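Local coordinates for alginate lyase (Paenibacillus sp. FPU-7, PDB 6KFN), which cleaves alginate, probably by the beta-elimination that defines polysaccharide lyases, and is built largely as a right-handed beta-helix, at residues Asp239-His244 and Ala254-Asn259; Ala279-Asn284 and Asn291-His296. One frame throughout, in Å; residues are numbered along the deposited sequence.

Interaction 1. Residues Asp239-His244 and Ala254-Asn259. With NA (sodium ion), chain C.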
ATOM      1  N   ASP A 239     -16.925   0.860  -9.839  1.00  5.01           N
ATOM      2  CA  ASP A 239     -16.146   0.081 -10.786  1.00  4.68           C
ATOM      3  C   ASP A 239     -15.153  -0.736  -9.976  1.00  4.26           C
ATOM      4  O   ASP A 239     -14.741  -0.319  -8.902  1.00  4.85           O
ATOM      5  CB  ASP A 239     -15.362   0.961 -11.764  1.00  5.34           C
ATOM      6  CG  ASP A 239     -16.211   1.837 -12.648  1.00  5.29           C
ATOM      7  OD1 ASP A 239     -17.102   1.297 -13.340  1.00  6.62           O
ATOM      8  OD2 ASP A 239     -15.955   3.073 -12.656  1.00  6.14           O
ATOM      9  N   ALA A 240     -14.703  -1.878 -10.522  1.00  4.48           N
ATOM     10  CA  ALA A 240     -13.602  -2.596  -9.870  1.00  4.23           C
ATOM     11  C   ALA A 240     -12.305  -1.780  -9.944  1.00  3.94           C
ATOM     12  O   ALA A 240     -11.653  -1.509  -8.928  1.00  3.97           O
ATOM     13  CB  ALA A 240     -13.386  -3.967 -10.499  1.00  4.52           C
ATOM     14  N   PHE A 241     -11.911  -1.423 -11.178  1.00  3.94           N
ATOM     15  CA  PHE A 241     -10.647  -0.754 -11.437  1.00  3.75           C
ATOM     16  C   PHE A 241     -10.917   0.435 -12.362  1.00  3.90           C
ATOM     17  O   PHE A 241     -11.722   0.328 -13.292  1.00  4.49           O
ATOM     18  CB  PHE A 241      -9.635  -1.698 -12.121  1.00  4.18           C
ATOM     19  CG  PHE A 241      -9.478  -3.043 -11.436  1.00  4.30           C
ATOM     20  CD1 PHE A 241      -9.138  -3.137 -10.092  1.00  4.99           C
ATOM     21  CD2 PHE A 241      -9.667  -4.215 -12.145  1.00  5.27           C
ATOM     22  CE1 PHE A 241      -8.973  -4.364  -9.481  1.00  5.47           C
ATOM     23  CE2 PHE A 241      -9.499  -5.458 -11.543  1.00  5.80           C
ATOM     24  CZ  PHE A 241      -9.164  -5.532 -10.213  1.00  5.72           C
ATOM     25  N   GLN A 242     -10.228   1.538 -12.099  1.00  3.85           N
ATOM     26  CA  GLN A 242     -10.291   2.719 -12.943  1.00  3.97           C
ATOM     27  C   GLN A 242      -8.901   3.122 -13.378  1.00  3.61           C
ATOM     28  O   GLN A 242      -7.909   2.811 -12.709  1.00  4.07           O
ATOM     29  CB  GLN A 242     -10.948   3.891 -12.201  1.00  4.25           C
ATOM     30  CG  GLN A 242     -12.385   3.595 -11.805  1.00  4.79           C
ATOM     31  CD  GLN A 242     -13.001   4.627 -10.908  1.00  5.21           C
ATOM     32  OE1 GLN A 242     -12.322   5.481 -10.329  1.00  5.68           O
ATOM     33  NE2 GLN A 242     -14.303   4.542 -10.734  1.00  8.67           N
ATOM     34  N   VAL A 243      -8.849   3.841 -14.500  1.00  3.79           N
ATOM     35  CA  VAL A 243      -7.632   4.473 -14.986  1.00  3.80           C
ATOM     36  C   VAL A 243      -8.003   5.922 -15.312  1.00  4.04           C
ATOM     37  O   VAL A 243      -9.034   6.151 -15.953  1.00  4.67           O
ATOM     38  CB  VAL A 243      -7.035   3.764 -16.224  1.00  4.02           C
ATOM     39  CG1 VAL A 243      -5.603   4.212 -16.472  1.00  4.50           C
ATOM     40  CG2 VAL A 243      -7.095   2.243 -16.094  1.00  4.95           C
ATOM     41  N   HIS A 244      -7.201   6.876 -14.856  1.00  4.03           N
ATOM     42  CA  HIS A 244      -7.469   8.306 -15.085  1.00  4.41           C
ATOM     43  C   HIS A 244      -6.209   8.999 -15.525  1.00  4.32           C
ATOM     44  O   HIS A 244      -5.104   8.606 -15.134  1.00  4.71           O
ATOM     45  CB  HIS A 244      -7.975   8.996 -13.802  1.00  4.62           C
ATOM     46  CG  HIS A 244      -9.342   8.612 -13.360  1.00  4.71           C
ATOM     47  ND1 HIS A 244      -9.597   7.595 -12.458  1.00  5.18           N
ATOM     48  CD2 HIS A 244     -10.542   9.157 -13.658  1.00  5.85           C
ATOM     49  CE1 HIS A 244     -10.910   7.540 -12.233  1.00  5.64           C
ATOM     50  NE2 HIS A 244     -11.491   8.470 -12.950  1.00  6.35           N
ATOM     51  N   ALA A 254      -1.777   0.775 -18.666  1.00  4.96           N
ATOM     52  CA  ALA A 254      -2.148  -0.074 -17.540  1.00  5.43           C
ATOM     53  C   ALA A 254      -2.548  -1.454 -18.068  1.00  6.47           C
ATOM     54  O   ALA A 254      -3.258  -1.534 -19.061  1.00 16.61           O
ATOM     55  CB  ALA A 254      -3.328   0.522 -16.789  1.00  6.49           C
ATOM     56  N   THR A 255      -2.077  -2.513 -17.472  1.00  4.76           N
ATOM     57  CA  THR A 255      -2.384  -3.866 -17.905  1.00  5.35           C
ATOM     58  C   THR A 255      -3.155  -4.588 -16.808  1.00  5.35           C
ATOM     59  O   THR A 255      -2.720  -4.598 -15.670  1.00  7.31           O
ATOM     60  CB  THR A 255      -1.099  -4.629 -18.245  1.00  6.68           C
ATOM     61  OG1 THR A 255      -0.400  -3.957 -19.271  1.00  7.81           O
ATOM     62  CG2 THR A 255      -1.387  -6.075 -18.628  1.00 11.05           C
ATOM     63  N   PHE A 256      -4.276  -5.210 -17.183  1.00  4.86           N
ATOM     64  CA  PHE A 256      -5.127  -5.946 -16.255  1.00  4.99           C
ATOM     65  C   PHE A 256      -5.297  -7.358 -16.781  1.00  5.18           C
ATOM     66  O   PHE A 256      -5.986  -7.563 -17.785  1.00  6.25           O
ATOM     67  CB  PHE A 256      -6.521  -5.293 -16.144  1.00  5.27           C
ATOM     68  CG  PHE A 256      -6.490  -3.907 -15.577  1.00  5.19           C
ATOM     69  CD1 PHE A 256      -6.286  -2.787 -16.384  1.00  5.31           C
ATOM     70  CD2 PHE A 256      -6.672  -3.692 -14.207  1.00  5.80           C
ATOM     71  CE1 PHE A 256      -6.260  -1.516 -15.858  1.00  5.57           C
ATOM     72  CE2 PHE A 256      -6.637  -2.405 -13.672  1.00  5.29           C
ATOM     73  CZ  PHE A 256      -6.450  -1.318 -14.501  1.00  5.61           C
ATOM     74  N   THR A 257      -4.671  -8.331 -16.122  1.00  5.36           N
ATOM     75  CA  THR A 257      -4.768  -9.705 -16.584  1.00  6.09           C
ATOM     76  C   THR A 257      -5.109 -10.638 -15.446  1.00  5.31           C
ATOM     77  O   THR A 257      -4.589 -10.539 -14.343  1.00  5.79           O
ATOM     78  CB  THR A 257      -3.526 -10.197 -17.308  1.00  7.84           C
ATOM     79  OG1 THR A 257      -2.438 -10.096 -16.439  1.00  9.31           O
ATOM     80  CG2 THR A 257      -3.260  -9.392 -18.541  1.00 10.57           C
ATOM     81  N   GLY A 258      -5.975 -11.615 -15.738  1.00  5.66           N
ATOM     82  CA  GLY A 258      -6.186 -12.711 -14.818  1.00  5.89           C
ATOM     83  C   GLY A 258      -6.874 -12.342 -13.517  1.00  5.64           C
ATOM     84  O   GLY A 258      -6.748 -13.116 -12.561  1.00  6.37           O
ATOM     85  N   ASN A 259      -7.566 -11.222 -13.451  1.00  4.94           N
ATOM     86  CA  ASN A 259      -8.240 -10.810 -12.224  1.00  5.27           C
ATOM     87  C   ASN A 259      -9.657 -11.397 -12.212  1.00  5.34           C
ATOM     88  O   ASN A 259     -10.241 -11.601 -13.267  1.00  8.03           O
ATOM     89  CB  ASN A 259      -8.330  -9.279 -12.142  1.00  4.85           C
ATOM     90  CG  ASN A 259      -6.959  -8.641 -12.160  1.00  4.55           C
ATOM     91  OD1 ASN A 259      -6.231  -8.682 -11.178  1.00  4.99           O
ATOM     92  ND2 ASN A 259      -6.590  -8.054 -13.296  1.00  4.91           N
TER
HETATM   93 NA    NA C 402     -12.736   6.959  -8.511  1.00  5.42          NA
HETATM   94  O   HOH W   1     -11.626   5.346  -7.180  1.00  5.25           O
HETATM   95  O   HOH W   2     -10.787   8.301  -8.672  1.00  9.18           O
HETATM   96  O   HOH W   3     -13.870   8.555  -9.831  1.00 15.04           O
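With CG anti to the carbonyl carbon in both residues (chi1 -50° for Phe-241, -63° for Phe-256), the two phenyl rings reach into the interior of the right-handed beta-helix from opposing strands of one coil. The axes of strands 241-243 and 254-257 run nearly antiparallel and come no closer than 9.5 Å, a separation bridged by side chains, with no hydrogen bond between the two segments. Phe-241 CB lies 3.4 Å from Phe-256 CE2. The ring planes are only 23° apart, but with centroids 5.4 Å from each other the rings are offset so far that little of one lies over the other. Ala-240 CB sits over one face of the Phe-241 ring. Two residues further along strand 241-243, Val-243 CG2 approaches the edge of Phe-256, 3.9 Å from CE1, and the same methyl meets Ala-254 CB at 4.2 Å. At the corner after strand 254-257, Asn-259 CB touches the edge of the Phe-241 ring, 4.0 Å from CE2. Its amide faces other partners: OD1 accepts the backbone N-H of Asn-227 and ND2 donates to the carbonyl of Ile-224, the pattern of the asparagine ladder known from pectate-lyase-like helices. Val-271, on strand 269-273, packs on both Val-243 and Phe-256 within this core. Gln-242 points the other way, its chain extended beyond CG toward a sodium site completed by Asp-212, the carbonyl of Tyr-210 and three waters. Gln-242 NE2 donates to the anti lone pair of Asp-239 OD2 at 2.9 Å, which fixes the amide's rotation. The other end of that amide, Gln-242 OE1, coordinates the sodium ion at 2.4 Å.

Interaction 2. Residues Ala279-Asn284 and Asn291-His296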
ATOM      1  N   ALA A 279      -5.386   1.234 -21.446  1.00  5.38           N
ATOM      2  CA  ALA A 279      -5.195  -0.020 -20.768  1.00  5.50           C
ATOM      3  C   ALA A 279      -5.267  -1.157 -21.752  1.00  5.49           C
ATOM      4  O   ALA A 279      -5.846  -1.050 -22.834  1.00  6.62           O
ATOM      5  CB  ALA A 279      -6.264  -0.193 -19.678  1.00  6.77           C
ATOM      6  N   SER A 280      -4.743  -2.293 -21.328  1.00  7.09           N
ATOM      7  CA  SER A 280      -4.896  -3.578 -21.990  0.80  6.58           C
ATOM      8  C   SER A 280      -5.479  -4.545 -20.976  1.00  6.64           C
ATOM      9  O   SER A 280      -5.195  -4.447 -19.784  1.00  7.93           O
ATOM     10  CB  SER A 280      -3.556  -4.106 -22.512  0.80  8.54           C
ATOM     11  OG  SER A 280      -2.926  -3.192 -23.404  0.80 24.83           O
ATOM     12  N   ALA A 281      -6.261  -5.508 -21.464  1.00  7.31           N
ATOM     13  CA  ALA A 281      -6.929  -6.441 -20.571  1.00  8.23           C
ATOM     14  C   ALA A 281      -7.050  -7.798 -21.239  1.00  8.46           C
ATOM     15  O   ALA A 281      -7.339  -7.903 -22.435  1.00 11.30           O
ATOM     16  CB  ALA A 281      -8.285  -5.884 -20.190  1.00  9.72           C
ATOM     17  N   ALA A 282      -6.867  -8.848 -20.450  1.00  7.32           N
ATOM     18  CA  ALA A 282      -7.059 -10.208 -20.925  1.00  9.55           C
ATOM     19  C   ALA A 282      -7.268 -11.134 -19.739  1.00  7.78           C
ATOM     20  O   ALA A 282      -6.681 -10.949 -18.683  1.00  7.86           O
ATOM     21  CB  ALA A 282      -5.851 -10.718 -21.722  1.00 12.37           C
ATOM     22  N   GLY A 283      -8.153 -12.111 -19.923  1.00  8.19           N
ATOM     23  CA  GLY A 283      -8.278 -13.147 -18.928  1.00  9.10           C
ATOM     24  C   GLY A 283      -8.931 -12.733 -17.643  1.00  7.58           C
ATOM     25  O   GLY A 283      -8.778 -13.437 -16.640  1.00  9.68           O
ATOM     26  N   ASN A 284      -9.645 -11.627 -17.612  1.00  7.70           N
ATOM     27  CA  ASN A 284     -10.356 -11.207 -16.412  1.00  6.56           C
ATOM     28  C   ASN A 284     -11.733 -11.864 -16.403  1.00  7.82           C
ATOM     29  O   ASN A 284     -12.336 -12.101 -17.443  1.00 13.04           O
ATOM     30  CB  ASN A 284     -10.483  -9.697 -16.357  1.00  6.60           C
ATOM     31  CG  ASN A 284      -9.125  -9.022 -16.371  1.00  6.01           C
ATOM     32  OD1 ASN A 284      -8.318  -9.219 -15.457  1.00  5.93           O
ATOM     33  ND2 ASN A 284      -8.856  -8.220 -17.381  1.00  7.17           N
ATOM     34  N   ASN A 291     -21.053  -5.374 -17.195  1.00  7.06           N
ATOM     35  CA  ASN A 291     -20.160  -4.485 -17.896  1.00  6.91           C
ATOM     36  C   ASN A 291     -18.691  -4.870 -17.686  1.00  6.36           C
ATOM     37  O   ASN A 291     -18.242  -5.148 -16.578  1.00  6.36           O
ATOM     38  CB  ASN A 291     -20.419  -3.084 -17.406  1.00  7.64           C
ATOM     39  CG  ASN A 291     -21.730  -2.516 -17.947  1.00  9.08           C
ATOM     40  OD1 ASN A 291     -22.219  -2.955 -18.992  1.00 12.23           O
ATOM     41  ND2 ASN A 291     -22.272  -1.553 -17.268  1.00 10.03           N
ATOM     42  N   LEU A 292     -17.943  -4.829 -18.780  1.00  6.80           N
ATOM     43  CA  LEU A 292     -16.571  -5.284 -18.813  0.55  5.86           C
ATOM     44  C   LEU A 292     -15.620  -4.079 -18.866  1.00  5.63           C
ATOM     45  O   LEU A 292     -15.089  -3.652 -17.838  1.00  6.00           O
ATOM     46  CB  LEU A 292     -16.406  -6.291 -19.948  0.55 12.08           C
ATOM     47  CG  LEU A 292     -15.093  -7.052 -19.931  0.55 10.26           C
ATOM     48  CD1 LEU A 292     -14.864  -7.872 -18.620  0.55  9.76           C
ATOM     49  CD2 LEU A 292     -15.025  -7.903 -21.188  0.55 20.05           C
ATOM     50  N   TYR A 293     -15.452  -3.505 -20.052  1.00  6.15           N
ATOM     51  CA  TYR A 293     -14.470  -2.454 -20.264  1.00  6.10           C
ATOM     52  C   TYR A 293     -15.105  -1.211 -20.861  1.00  6.43           C
ATOM     53  O   TYR A 293     -15.978  -1.276 -21.735  1.00  7.64           O
ATOM     54  CB  TYR A 293     -13.324  -2.959 -21.200  1.00  7.14           C
ATOM     55  CG  TYR A 293     -12.708  -4.256 -20.708  1.00  7.45           C
ATOM     56  CD1 TYR A 293     -12.266  -4.397 -19.409  1.00  7.48           C
ATOM     57  CD2 TYR A 293     -12.550  -5.341 -21.556  1.00 11.09           C
ATOM     58  CE1 TYR A 293     -11.741  -5.562 -18.961  1.00  8.45           C
ATOM     59  CE2 TYR A 293     -11.990  -6.537 -21.105  1.00 12.98           C
ATOM     60  CZ  TYR A 293     -11.606  -6.638 -19.790  1.00  9.65           C
ATOM     61  OH  TYR A 293     -11.061  -7.806 -19.274  1.00 12.76           O
ATOM     62  N   GLN A 294     -14.620  -0.060 -20.409  1.00  5.71           N
ATOM     63  CA  GLN A 294     -14.986   1.241 -20.961  1.00  5.95           C
ATOM     64  C   GLN A 294     -13.712   2.030 -21.198  1.00  5.44           C
ATOM     65  O   GLN A 294     -12.791   2.001 -20.375  1.00  5.87           O
ATOM     66  CB  GLN A 294     -15.954   2.003 -20.028  1.00  6.79           C
ATOM     67  CG  GLN A 294     -16.620   3.161 -20.809  1.00 10.44           C
ATOM     68  CD  GLN A 294     -17.665   3.951 -20.068  1.00  8.72           C
ATOM     69  OE1 GLN A 294     -17.732   3.830 -18.843  1.00 17.15           O
ATOM     70  NE2 GLN A 294     -18.405   4.751 -20.717  1.00 10.65           N
ATOM     71  N   GLY A 295     -13.683   2.735 -22.329  1.00  5.61           N
ATOM     72  CA  GLY A 295     -12.577   3.574 -22.700  1.00  6.61           C
ATOM     73  C   GLY A 295     -11.657   2.904 -23.709  1.00  5.26           C
ATOM     74  O   GLY A 295     -12.046   2.030 -24.481  1.00  5.76           O
ATOM     75  N   HIS A 296     -10.399   3.361 -23.688  1.00  5.66           N
ATOM     76  CA  HIS A 296      -9.361   2.893 -24.607  1.00  6.02           C
ATOM     77  C   HIS A 296      -8.721   1.646 -24.013  1.00  5.79           C
ATOM     78  O   HIS A 296      -7.597   1.668 -23.518  1.00  6.48           O
ATOM     79  CB  HIS A 296      -8.316   3.980 -24.833  1.00  6.01           C
ATOM     80  CG  HIS A 296      -8.840   5.224 -25.464  1.00  6.00           C
ATOM     81  ND1 HIS A 296      -9.432   6.258 -24.763  1.00  6.40           N
ATOM     82  CD2 HIS A 296      -8.833   5.631 -26.758  1.00  7.37           C
ATOM     83  CE1 HIS A 296      -9.773   7.230 -25.581  1.00  6.72           C
ATOM     84  NE2 HIS A 296      -9.404   6.880 -26.798  1.00  7.24           N
TER
HETATM   85  O   HOH W   4     -10.798 -10.075 -20.304  1.00 21.97           O
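Ala-281 CB presses onto one face of the Tyr-293 ring, with Ala-281 CB 3.4 Å from Tyr-293 CZ, and this methyl-on-ring contact is the tight centre of the interaction. At the ring's far end an amide grips the phenol oxygen: Asn-284 ND2 lies 2.9 Å from Tyr-293 OH in an almost straight bond (171° at the hydrogen). The acceptor is in the amide plane, while amide and ring planes stand 77° apart. The same amide also donates to the carbonyl of Phe-256 and accepts from the N-H of Asn-259, so three bonds hold it. The solvent side is less settled. An ordered water at the ring edge also bonds Tyr-293 OH, and over the face opposite Ala-281 lies Leu-292 CG, in one of two modelled conformers of an exposed side chain. The exposed His-296 imidazole leads off, while its backbone bonds across, Ala-279 N 3.1 Å from His-296 O. The touching parts, 279-284 and 293-296, run roughly antiparallel (160°). Backbone bonds join Ser-280 and Ala-282 to strand 254-257, and Ala-279 and Ala-281 to Asn-298, so strand 278-287 lies between strands 254-257 and 296-298; strand 293-294 ends the other parallel sheet, next to strand 269-273.

In the fold
Interactions 1 and 2 come in series along the chain toward the C-terminal end of the beta-helix, their centres about 7 Å apart. Interaction 1 joins two faces within one coil, whereas interaction 2 joins strand 278-287 of the next coil to strand 293-294 of the one after. Strands 254-257 and 278-287 are adjacent and parallel; on the opposing face, strands 241-243 and 293-294 belong to one parallel sheet, separated there by strand 269-273. Both contacts thus join the same two faces, the second stepping on by one coil. Interaction 1 is fully buried and carries a sodium ligand on its outer side; interaction 2, farther from the chain's centre, is partly solvent-exposed where the coils end.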